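Glycoside hydrolase family 5 (Aspergillus oryzae, PDB 6LA0) acts as a secreted rutinosidase of glycoside hydrolase family 5 and may also release glucose units from the non-reducing ends of beta-1,3-glucans. Local coordinates at residues V85-I90 against H128-V133; W154-T159 against A212-K217; S183-P188 against N232-F237. All coordinates share one frame; numbering follows the deposited sequence.

Contact 1 of 3, residues V85-I90 against H128-V133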
loop_
_atom_site.group_PDB
_atom_site.type_symbol
_atom_site.label_atom_id
_atom_site.label_comp_id
_atom_site.label_asym_id
_atom_site.label_seq_id
_atom_site.Cartn_x
_atom_site.Cartn_y
_atom_site.Cartn_z
ATOM N N VAL A 85 4.253 -15.573 6.395
ATOM C CA VAL A 85 3.865 -14.502 5.480
ATOM C C VAL A 85 4.072 -14.965 4.044
ATOM O O VAL A 85 5.140 -15.486 3.687
ATOM C CB VAL A 85 4.658 -13.222 5.779
ATOM C CG1 VAL A 85 4.603 -12.264 4.591
ATOM C CG2 VAL A 85 4.110 -12.561 7.030
ATOM N N GLY A 86 3.041 -14.782 3.211
ATOM C CA GLY A 86 3.107 -15.231 1.838
ATOM C C GLY A 86 3.017 -14.141 0.784
ATOM O O GLY A 86 3.071 -14.447 -0.409
ATOM N N VAL A 87 2.879 -12.880 1.197
ATOM C CA VAL A 87 2.752 -11.769 0.256
ATOM C C VAL A 87 3.333 -10.508 0.890
ATOM O O VAL A 87 3.142 -10.242 2.081
ATOM C CB VAL A 87 1.284 -11.564 -0.190
ATOM C CG1 VAL A 87 0.392 -11.282 1.009
ATOM C CG2 VAL A 87 1.188 -10.413 -1.178
ATOM N N LEU A 88 4.069 -9.745 0.085
ATOM C CA LEU A 88 4.622 -8.456 0.488
ATOM C C LEU A 88 4.063 -7.387 -0.439
ATOM O O LEU A 88 4.208 -7.489 -1.663
ATOM C CB LEU A 88 6.156 -8.454 0.431
ATOM C CG LEU A 88 6.916 -9.458 1.306
ATOM C CD1 LEU A 88 8.396 -9.438 0.965
ATOM C CD2 LEU A 88 6.690 -9.181 2.794
ATOM N N ARG A 89 3.415 -6.373 0.137
ATOM C CA ARG A 89 3.041 -5.170 -0.599
ATOM C C ARG A 89 4.107 -4.113 -0.341
ATOM O O ARG A 89 4.374 -3.767 0.815
ATOM C CB ARG A 89 1.669 -4.644 -0.188
ATOM C CG ARG A 89 1.199 -3.440 -1.019
ATOM C CD ARG A 89 -0.294 -3.177 -0.779
ATOM N NE ARG A 89 -0.840 -2.043 -1.535
ATOM C CZ ARG A 89 -1.074 -0.836 -1.024
ATOM N NH1 ARG A 89 -0.775 -0.583 0.235
ATOM N NH2 ARG A 89 -1.608 0.127 -1.775
ATOM N N ILE A 90 4.699 -3.598 -1.411
ATOM C CA ILE A 90 5.862 -2.724 -1.330
ATOM C C ILE A 90 5.516 -1.396 -1.994
ATOM O O ILE A 90 5.574 -1.266 -3.220
ATOM C CB ILE A 90 7.092 -3.374 -1.985
ATOM C CG1 ILE A 90 7.195 -4.842 -1.544
ATOM C CG2 ILE A 90 8.367 -2.572 -1.661
ATOM C CD1 ILE A 90 8.484 -5.531 -1.947
ATOM N N HIS A 128 4.737 -13.852 -2.887
ATOM C CA HIS A 128 4.244 -13.026 -3.983
ATOM C C HIS A 128 4.498 -11.562 -3.654
ATOM O O HIS A 128 4.428 -11.166 -2.488
ATOM C CB HIS A 128 2.746 -13.259 -4.202
ATOM C CG HIS A 128 2.213 -12.675 -5.476
ATOM N ND1 HIS A 128 2.348 -13.303 -6.695
ATOM C CD2 HIS A 128 1.518 -11.535 -5.713
ATOM C CE1 HIS A 128 1.771 -12.568 -7.633
ATOM N NE2 HIS A 128 1.264 -11.488 -7.066
ATOM N N ILE A 129 4.789 -10.757 -4.681
ATOM C CA ILE A 129 5.150 -9.347 -4.508
ATOM C C ILE A 129 4.132 -8.469 -5.232
ATOM O O ILE A 129 3.933 -8.612 -6.443
ATOM C CB ILE A 129 6.566 -9.042 -5.034
ATOM C CG1 ILE A 129 7.616 -9.992 -4.434
ATOM C CG2 ILE A 129 6.920 -7.580 -4.756
ATOM C CD1 ILE A 129 7.825 -9.820 -2.944
ATOM N N ILE A 130 3.523 -7.537 -4.491
ATOM C CA ILE A 130 2.701 -6.462 -5.043
ATOM C C ILE A 130 3.590 -5.221 -5.130
ATOM O O ILE A 130 4.018 -4.677 -4.103
ATOM C CB ILE A 130 1.454 -6.194 -4.179
ATOM C CG1 ILE A 130 0.459 -7.359 -4.235
ATOM C CG2 ILE A 130 0.722 -4.929 -4.632
ATOM C CD1 ILE A 130 -0.557 -7.345 -3.091
ATOM N N VAL A 131 3.896 -4.778 -6.346
ATOM C CA VAL A 131 4.683 -3.569 -6.538
ATOM C C VAL A 131 3.684 -2.421 -6.645
ATOM O O VAL A 131 2.882 -2.372 -7.583
ATOM C CB VAL A 131 5.585 -3.670 -7.774
ATOM C CG1 VAL A 131 6.405 -2.403 -7.939
ATOM C CG2 VAL A 131 6.508 -4.875 -7.664
ATOM N N ASP A 132 3.700 -1.519 -5.662
ATOM C CA ASP A 132 2.687 -0.474 -5.540
ATOM C C ASP A 132 3.313 0.863 -5.926
ATOM O O ASP A 132 4.344 1.248 -5.374
ATOM C CB ASP A 132 2.106 -0.471 -4.115
ATOM C CG ASP A 132 1.532 0.876 -3.694
ATOM O OD1 ASP A 132 0.753 1.477 -4.448
ATOM O OD2 ASP A 132 1.848 1.338 -2.579
ATOM N N VAL A 133 2.724 1.547 -6.904
ATOM C CA VAL A 133 3.149 2.899 -7.255
ATOM C C VAL A 133 2.250 3.840 -6.466
ATOM O O VAL A 133 1.114 4.119 -6.861
ATOM C CB VAL A 133 3.083 3.174 -8.760
ATOM C CG1 VAL A 133 3.718 4.539 -9.054
ATOM C CG2 VAL A 133 3.777 2.052 -9.570
#
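V87 to I90 and H128 to D132 lie side by side as neighbouring parallel strands of the TIM barrel, the two strands of a beta-alpha-beta unit whose connecting helix is 110-125. Their axes are 4.8 Å apart and diverge by only 14°. Five backbone hydrogen bonds hold them. G86 O, just before the first strand, takes one from H128 N. L88 then works in both directions, giving its N-H to H128 O and receiving I130 N at L88 O over 2.9 Å. I90 does the same, donating to I130 O and accepting from D132 N. Between these bonds the CA hydrogens of V87 and I129 rest against H128 O and L88 O.

Apolar contacts divide between the two faces of the sheet. On the helix side, L88 CD1 meets I129 CD1 at 4.0 Å; the turn in the I129 chain (chi2 -66°) swings that methyl back toward L88. The other branch, I129 CG2, packs on I90 CD1 at 3.8 Å. A121 and L114 of helix 110-125 cover L88 and I90. On the inner face, V87 CG2 touches I130 CD1 at 4.0 Å, and R89 CG lies 3.9 Å from I130 CG2.

The charged groups meet at the C-terminal end. R89 leaves the strand with CG anti to the backbone N (chi1 -176°) and stays extended to NE, which carries the guanidinium inward. There NE pairs with E187, NH1 with E298 and N23, and NH2 with N190, while D132 OD2 accepts from H134 ND1. D132 meets R89 by charge alone: its carboxylate stacks nearly parallel to the guanidinium, and OD2 sits above one face in a long salt bridge, 3.7 Å from NH2, with no N-H aimed at it.

Contact 2 of 3, residues W154-T159 against A212-K217. With NAG (2-acetamido-2-deoxy-beta-D-glucopyranose), chain D.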
loop_
_atom_site.group_PDB
_atom_site.type_symbol
_atom_site.label_atom_id
_atom_site.label_comp_id
_atom_site.label_asym_id
_atom_site.label_seq_id
_atom_site.Cartn_x
_atom_site.Cartn_y
_atom_site.Cartn_z
ATOM N N TRP A 154 -2.318 15.876 -10.761
ATOM C CA TRP A 154 -2.354 14.729 -11.667
ATOM C C TRP A 154 -3.603 14.745 -12.543
ATOM O O TRP A 154 -3.543 14.374 -13.726
ATOM C CB TRP A 154 -2.285 13.439 -10.845
ATOM C CG TRP A 154 -2.333 12.158 -11.635
ATOM C CD1 TRP A 154 -1.313 11.596 -12.331
ATOM C CD2 TRP A 154 -3.455 11.277 -11.780
ATOM N NE1 TRP A 154 -1.719 10.420 -12.902
ATOM C CE2 TRP A 154 -3.036 10.203 -12.583
ATOM C CE3 TRP A 154 -4.772 11.289 -11.296
ATOM C CZ2 TRP A 154 -3.886 9.152 -12.925
ATOM C CZ3 TRP A 154 -5.618 10.244 -11.635
ATOM C CH2 TRP A 154 -5.171 9.186 -12.430
ATOM N N TYR A 155 -4.733 15.189 -11.989
ATOM C CA TYR A 155 -6.017 15.085 -12.675
ATOM C C TYR A 155 -6.056 15.959 -13.929
ATOM O O TYR A 155 -5.648 17.125 -13.901
ATOM C CB TYR A 155 -7.151 15.465 -11.710
ATOM C CG TYR A 155 -7.304 14.462 -10.590
ATOM C CD1 TYR A 155 -6.606 14.618 -9.393
ATOM C CD2 TYR A 155 -8.099 13.331 -10.742
ATOM C CE1 TYR A 155 -6.714 13.695 -8.376
ATOM C CE2 TYR A 155 -8.217 12.390 -9.717
ATOM C CZ TYR A 155 -7.516 12.586 -8.532
ATOM O OH TYR A 155 -7.600 11.671 -7.495
ATOM N N TYR A 156 -6.549 15.376 -15.035
ATOM C CA TYR A 156 -6.859 16.076 -16.279
ATOM C C TYR A 156 -5.608 16.613 -16.974
ATOM O O TYR A 156 -5.701 17.438 -17.884
ATOM C CB TYR A 156 -7.870 17.207 -16.029
ATOM C CG TYR A 156 -8.916 16.875 -14.965
ATOM C CD1 TYR A 156 -9.792 15.807 -15.130
ATOM C CD2 TYR A 156 -9.011 17.619 -13.796
ATOM C CE1 TYR A 156 -10.739 15.498 -14.164
ATOM C CE2 TYR A 156 -9.948 17.320 -12.821
ATOM C CZ TYR A 156 -10.811 16.264 -13.010
ATOM O OH TYR A 156 -11.739 15.977 -12.029
ATOM N N ASN A 157 -4.434 16.142 -16.565
ATOM C CA ASN A 157 -3.139 16.715 -16.947
ATOM C C ASN A 157 -2.481 15.734 -17.906
ATOM O O ASN A 157 -2.003 14.673 -17.493
ATOM C CB ASN A 157 -2.313 16.949 -15.678
ATOM C CG ASN A 157 -0.927 17.521 -15.936
ATOM O OD1 ASN A 157 -0.350 17.392 -17.017
ATOM N ND2 ASN A 157 -0.378 18.152 -14.903
ATOM N N GLU A 158 -2.467 16.083 -19.196
ATOM C CA GLU A 158 -1.962 15.156 -20.205
ATOM C C GLU A 158 -0.469 14.900 -20.024
ATOM O O GLU A 158 0.011 13.780 -20.250
ATOM C CB GLU A 158 -2.237 15.699 -21.611
ATOM C CG GLU A 158 -3.721 15.820 -21.996
ATOM C CD GLU A 158 -4.377 14.477 -22.277
ATOM O OE1 GLU A 158 -3.646 13.475 -22.462
ATOM O OE2 GLU A 158 -5.628 14.418 -22.307
ATOM N N THR A 159 0.288 15.925 -19.640
ATOM C CA THR A 159 1.716 15.720 -19.407
ATOM C C THR A 159 1.943 14.730 -18.271
ATOM O O THR A 159 2.716 13.772 -18.412
ATOM C CB THR A 159 2.410 17.053 -19.107
ATOM O OG1 THR A 159 2.420 17.865 -20.292
ATOM C CG2 THR A 159 3.841 16.810 -18.660
ATOM N N ALA A 212 -13.380 10.563 -11.127
ATOM C CA ALA A 212 -13.418 9.132 -11.419
ATOM C C ALA A 212 -13.281 8.839 -12.912
ATOM O O ALA A 212 -12.778 7.776 -13.286
ATOM C CB ALA A 212 -14.712 8.518 -10.875
ATOM N N THR A 213 -13.722 9.742 -13.788
ATOM C CA THR A 213 -13.547 9.479 -15.216
ATOM C C THR A 213 -12.067 9.502 -15.588
ATOM O O THR A 213 -11.604 8.680 -16.391
ATOM C CB THR A 213 -14.336 10.488 -16.048
ATOM O OG1 THR A 213 -13.804 11.804 -15.850
ATOM C CG2 THR A 213 -15.801 10.479 -15.632
ATOM N N TRP A 214 -11.297 10.402 -14.978
ATOM C CA TRP A 214 -9.861 10.423 -15.243
ATOM C C TRP A 214 -9.187 9.178 -14.681
ATOM O O TRP A 214 -8.315 8.593 -15.333
ATOM C CB TRP A 214 -9.229 11.696 -14.667
ATOM C CG TRP A 214 -7.859 11.982 -15.251
ATOM C CD1 TRP A 214 -6.647 11.794 -14.639
ATOM C CD2 TRP A 214 -7.570 12.487 -16.568
ATOM N NE1 TRP A 214 -5.628 12.147 -15.496
ATOM C CE2 TRP A 214 -6.166 12.581 -16.681
ATOM C CE3 TRP A 214 -8.364 12.878 -17.652
ATOM C CZ2 TRP A 214 -5.534 13.052 -17.846
ATOM C CZ3 TRP A 214 -7.733 13.336 -18.819
ATOM C CH2 TRP A 214 -6.331 13.416 -18.900
ATOM N N VAL A 215 -9.585 8.748 -13.478
ATOM C CA VAL A 215 -9.030 7.524 -12.901
ATOM C C VAL A 215 -9.318 6.327 -13.805
ATOM O O VAL A 215 -8.437 5.495 -14.061
ATOM C CB VAL A 215 -9.580 7.308 -11.479
ATOM C CG1 VAL A 215 -9.108 5.970 -10.908
ATOM C CG2 VAL A 215 -9.140 8.448 -10.585
ATOM N N LEU A 216 -10.563 6.214 -14.291
ATOM C CA LEU A 216 -10.917 5.137 -15.214
ATOM C C LEU A 216 -10.091 5.200 -16.492
ATOM O O LEU A 216 -9.603 4.172 -16.970
ATOM C CB LEU A 216 -12.407 5.198 -15.554
ATOM C CG LEU A 216 -12.957 4.005 -16.344
ATOM C CD1 LEU A 216 -13.050 2.770 -15.456
ATOM C CD2 LEU A 216 -14.311 4.332 -16.966
ATOM N N LYS A 217 -9.949 6.386 -17.077
ATOM C CA LYS A 217 -9.062 6.515 -18.239
ATOM C C LYS A 217 -7.688 5.915 -17.943
ATOM O O LYS A 217 -7.167 5.106 -18.725
ATOM C CB LYS A 217 -8.943 7.981 -18.654
ATOM C CG LYS A 217 -7.898 8.253 -19.735
ATOM C CD LYS A 217 -7.812 9.752 -20.010
ATOM C CE LYS A 217 -6.533 10.125 -20.757
ATOM N NZ LYS A 217 -6.663 9.840 -22.218
HETATM C C1 NAG D . 0.939 18.723 -14.935
HETATM C C2 NAG D . 1.050 19.860 -13.899
HETATM C C3 NAG D . 2.511 20.295 -13.712
HETATM C C4 NAG D . 3.407 19.090 -13.457
HETATM C C5 NAG D . 3.224 18.084 -14.582
HETATM C C6 NAG D . 4.066 16.843 -14.413
HETATM C C7 NAG D . -0.811 21.431 -13.590
HETATM C C8 NAG D . -1.534 22.617 -14.154
HETATM N N2 NAG D . 0.233 20.993 -14.298
HETATM O O3 NAG D . 2.598 21.202 -12.619
HETATM O O4 NAG D . 4.773 19.488 -13.398
HETATM O O5 NAG D . 1.853 17.666 -14.599
HETATM O O6 NAG D . 4.220 16.532 -13.036
HETATM O O7 NAG D . -1.155 20.893 -12.539
HETATM O O HOH W 1 -2.919 12.370 -15.330
HETATM O O HOH W 2 -4.619 11.029 -23.562
HETATM O O HOH W 3 -7.551 12.681 -22.933
#
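The type II turn W154-N157, which leads into helix 158-176, packs against the indole of W214 on helix 209-229, and W154, Y156 and W214 form an aromatic cluster. The turn backbone lies flat on one face of that indole. Y156 CA stands 3.5 Å from the centroid of the six-membered ring and almost on its normal, a CH-pi contact, while Y156 N sits over the ring beside it. K217 CD lies over the opposite face, toward its rim, so the indole sits between the turn backbone and the K217 side chain.

With CG anti to the backbone N (chi1 -163°), W214 reaches out from its helix and turns an edge to W154 in a T-shaped pair. CD1 presses over the six-membered ring of W154, 3.5 Å from CZ3, with the planes at 79°. V215 CG2 meets the edge of that W154 ring at CZ3, and it also touches Y155 CE2. At the far rim, E158 OE2 lies near the indole plane, 3.6 Å from W214 CH2.

One water accepts from W214 NE1 at 2.7 Å and donates to W154 O at 2.6 Å, with a longer bond to N157 O, so the indole N-H is tied to both ends of the turn. Two more waters bridge the carboxylate of E158 to K217 NZ; the two charged groups do not touch directly.

N157 is the N-cap, its OD1 accepting from A160 N, while ND2 carries the covalently linked NAG at C1. The W154 indole N-H goes to S164, in the second turn of helix 158-176, and V215 packs on W247 of helix 244-248. The contact thus binds the start of helix 158-176 to helix 209-229 on the outer part of the barrel.

Contact 3 of 3, residues S183-P188 against N232-F237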
loop_
_atom_site.group_PDB
_atom_site.type_symbol
_atom_site.label_atom_id
_atom_site.label_comp_id
_atom_site.label_asym_id
_atom_site.label_seq_id
_atom_site.Cartn_x
_atom_site.Cartn_y
_atom_site.Cartn_z
ATOM N N SER A 183 5.749 -13.852 -10.275
ATOM C CA SER A 183 5.782 -13.535 -8.856
ATOM C C SER A 183 5.240 -12.152 -8.527
ATOM O O SER A 183 5.219 -11.786 -7.350
ATOM C CB SER A 183 7.217 -13.633 -8.326
ATOM O OG SER A 183 7.705 -14.953 -8.396
ATOM N N TYR A 184 4.816 -11.368 -9.516
ATOM C CA TYR A 184 4.527 -9.961 -9.278
ATOM C C TYR A 184 3.107 -9.590 -9.687
ATOM O O TYR A 184 2.607 -10.039 -10.717
ATOM C CB TYR A 184 5.516 -9.060 -10.029
ATOM C CG TYR A 184 6.955 -9.256 -9.606
ATOM C CD1 TYR A 184 7.727 -10.275 -10.149
ATOM C CD2 TYR A 184 7.536 -8.424 -8.656
ATOM C CE1 TYR A 184 9.048 -10.461 -9.759
ATOM C CE2 TYR A 184 8.845 -8.605 -8.256
ATOM C CZ TYR A 184 9.599 -9.621 -8.815
ATOM O OH TYR A 184 10.901 -9.780 -8.410
ATOM N N THR A 185 2.487 -8.733 -8.879
ATOM C CA THR A 185 1.250 -8.043 -9.210
ATOM C C THR A 185 1.543 -6.552 -9.290
ATOM O O THR A 185 2.192 -5.999 -8.394
ATOM C CB THR A 185 0.179 -8.339 -8.141
ATOM O OG1 THR A 185 -0.284 -9.681 -8.300
ATOM C CG2 THR A 185 -1.000 -7.371 -8.228
ATOM N N ILE A 186 1.077 -5.897 -10.353
ATOM C CA ILE A 186 1.368 -4.486 -10.579
ATOM C C ILE A 186 0.193 -3.634 -10.104
ATOM O O ILE A 186 -0.934 -3.784 -10.591
ATOM C CB ILE A 186 1.709 -4.211 -12.055
ATOM C CG1 ILE A 186 3.040 -4.873 -12.413
ATOM C CG2 ILE A 186 1.753 -2.720 -12.290
ATOM C CD1 ILE A 186 3.502 -4.649 -13.858
ATOM N N GLU A 187 0.459 -2.731 -9.153
ATOM C CA GLU A 187 -0.552 -1.811 -8.631
ATOM C C GLU A 187 -0.206 -0.382 -9.041
ATOM O O GLU A 187 0.662 0.255 -8.416
ATOM C CB GLU A 187 -0.664 -1.933 -7.099
ATOM C CG GLU A 187 -1.728 -1.017 -6.463
ATOM C CD GLU A 187 -2.113 -1.423 -5.041
ATOM O OE1 GLU A 187 -1.230 -1.880 -4.285
ATOM O OE2 GLU A 187 -3.305 -1.284 -4.678
ATOM N N PRO A 188 -0.857 0.170 -10.066
ATOM C CA PRO A 188 -0.385 1.411 -10.704
ATOM C C PRO A 188 -0.811 2.712 -10.036
ATOM O O PRO A 188 -0.452 3.775 -10.545
ATOM C CB PRO A 188 -0.994 1.293 -12.108
ATOM C CG PRO A 188 -2.316 0.576 -11.855
ATOM C CD PRO A 188 -2.005 -0.427 -10.779
ATOM N N ASN A 232 -0.527 -12.172 -18.530
ATOM C CA ASN A 232 -0.601 -12.995 -17.332
ATOM C C ASN A 232 -0.243 -12.249 -16.051
ATOM O O ASN A 232 -0.517 -12.768 -14.961
ATOM C CB ASN A 232 0.313 -14.214 -17.480
ATOM C CG ASN A 232 -0.193 -15.197 -18.500
ATOM O OD1 ASN A 232 -1.307 -15.707 -18.389
ATOM N ND2 ASN A 232 0.620 -15.470 -19.510
ATOM N N ILE A 233 0.370 -11.070 -16.151
ATOM C CA ILE A 233 0.661 -10.213 -14.998
ATOM C C ILE A 233 -0.639 -9.578 -14.525
ATOM O O ILE A 233 -1.263 -8.826 -15.292
ATOM C CB ILE A 233 1.688 -9.120 -15.347
ATOM C CG1 ILE A 233 3.008 -9.737 -15.823
ATOM C CG2 ILE A 233 1.875 -8.171 -14.154
ATOM C CD1 ILE A 233 4.025 -8.722 -16.423
ATOM N N PRO A 234 -1.073 -9.824 -13.283
ATOM C CA PRO A 234 -2.292 -9.173 -12.783
ATOM C C PRO A 234 -2.081 -7.705 -12.441
ATOM O O PRO A 234 -0.994 -7.279 -12.021
ATOM C CB PRO A 234 -2.645 -9.983 -11.520
ATOM C CG PRO A 234 -1.816 -11.251 -11.606
ATOM C CD PRO A 234 -0.567 -10.846 -12.351
ATOM N N VAL A 235 -3.141 -6.922 -12.650
ATOM C CA VAL A 235 -3.197 -5.506 -12.297
ATOM C C VAL A 235 -4.070 -5.358 -11.061
ATOM O O VAL A 235 -5.191 -5.882 -11.032
ATOM C CB VAL A 235 -3.763 -4.663 -13.452
ATOM C CG1 VAL A 235 -4.059 -3.229 -12.985
ATOM C CG2 VAL A 235 -2.814 -4.673 -14.658
ATOM N N MET A 236 -3.576 -4.624 -10.053
ATOM C CA MET A 236 -4.304 -4.380 -8.809
ATOM C C MET A 236 -4.775 -2.925 -8.781
ATOM O O MET A 236 -3.954 -1.998 -8.815
ATOM C CB MET A 236 -3.435 -4.704 -7.586
ATOM C CG MET A 236 -4.164 -4.521 -6.239
ATOM S SD MET A 236 -3.338 -5.261 -4.798
ATOM C CE MET A 236 -3.786 -6.989 -4.994
ATOM N N PHE A 237 -6.100 -2.734 -8.747
ATOM C CA PHE A 237 -6.738 -1.421 -8.849
ATOM C C PHE A 237 -7.190 -1.001 -7.458
ATOM O O PHE A 237 -8.126 -1.582 -6.901
ATOM C CB PHE A 237 -7.913 -1.484 -9.838
ATOM C CG PHE A 237 -8.639 -0.165 -10.055
ATOM C CD1 PHE A 237 -8.049 1.056 -9.764
ATOM C CD2 PHE A 237 -9.920 -0.162 -10.590
ATOM C CE1 PHE A 237 -8.739 2.259 -9.985
ATOM C CE2 PHE A 237 -10.608 1.029 -10.822
ATOM C CZ PHE A 237 -10.017 2.238 -10.517
#
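I186 grips 232-237 with both backbone polar atoms: its N donates to P234 O at 3.0 Å, and its O receives M236 N at 2.8 Å. V235, bridged to it, brings its CA hydrogen to the same I186 O. Strands 184-187 and 235-237 run in the same general direction but splay by 40°, and this single bridge is where they join.

Beyond it the chains stay close through M236 O, which lies 3.2 Å from P188 CD and also meets CA and CG of E187. The M236 side chain crosses that of E187 obliquely and bends at its end (chi3 -79°), with CG 3.7 Å from OE2 and SD about equally far from both carboxylate oxygens. T185 CG2 packs on M236 CB at 3.7 Å, while T185 OG1 lies 4.0 Å from P234 CG. On the other side of strand 184-187, I186 CD1 rests on I233 CG2 at 3.9 Å.

Further out, T185 OG1 is held by H128 NE2 and W14 NE1, and E187 OE1 by R89.

In the barrel, strand 184-187 pairs on its other edge with strand 128-133, and strand 235-237 pairs on its other side with strand 257-265, so the contact carries the barrel wall across a single bridge. Helix 158-176 covers its outer face, with V171 on I186, I168 on P188 and V175 on I233.

Contacts 1 and 3 are two seams of one barrel wall, separated by the pairing of strand 128-133 with strand 184-187, their centres 10 Å apart. Inside the barrel they are tied by R89 NE to E187 OE1 at 2.8 Å and by H128 NE2 to T185 OG1 at 2.7 Å. The R89-E187 pair lies toward the C-terminal ends of the strands, where family 5 enzymes keep their active site. Contact 2 belongs to the outer layer: its centre is 26 Å from that of contact 1, without touching it, but V215 CG1 reaches F237 CE1 of contact 3 at 3.8 Å. Its NAG is a glycan on N157, not a bound substrate.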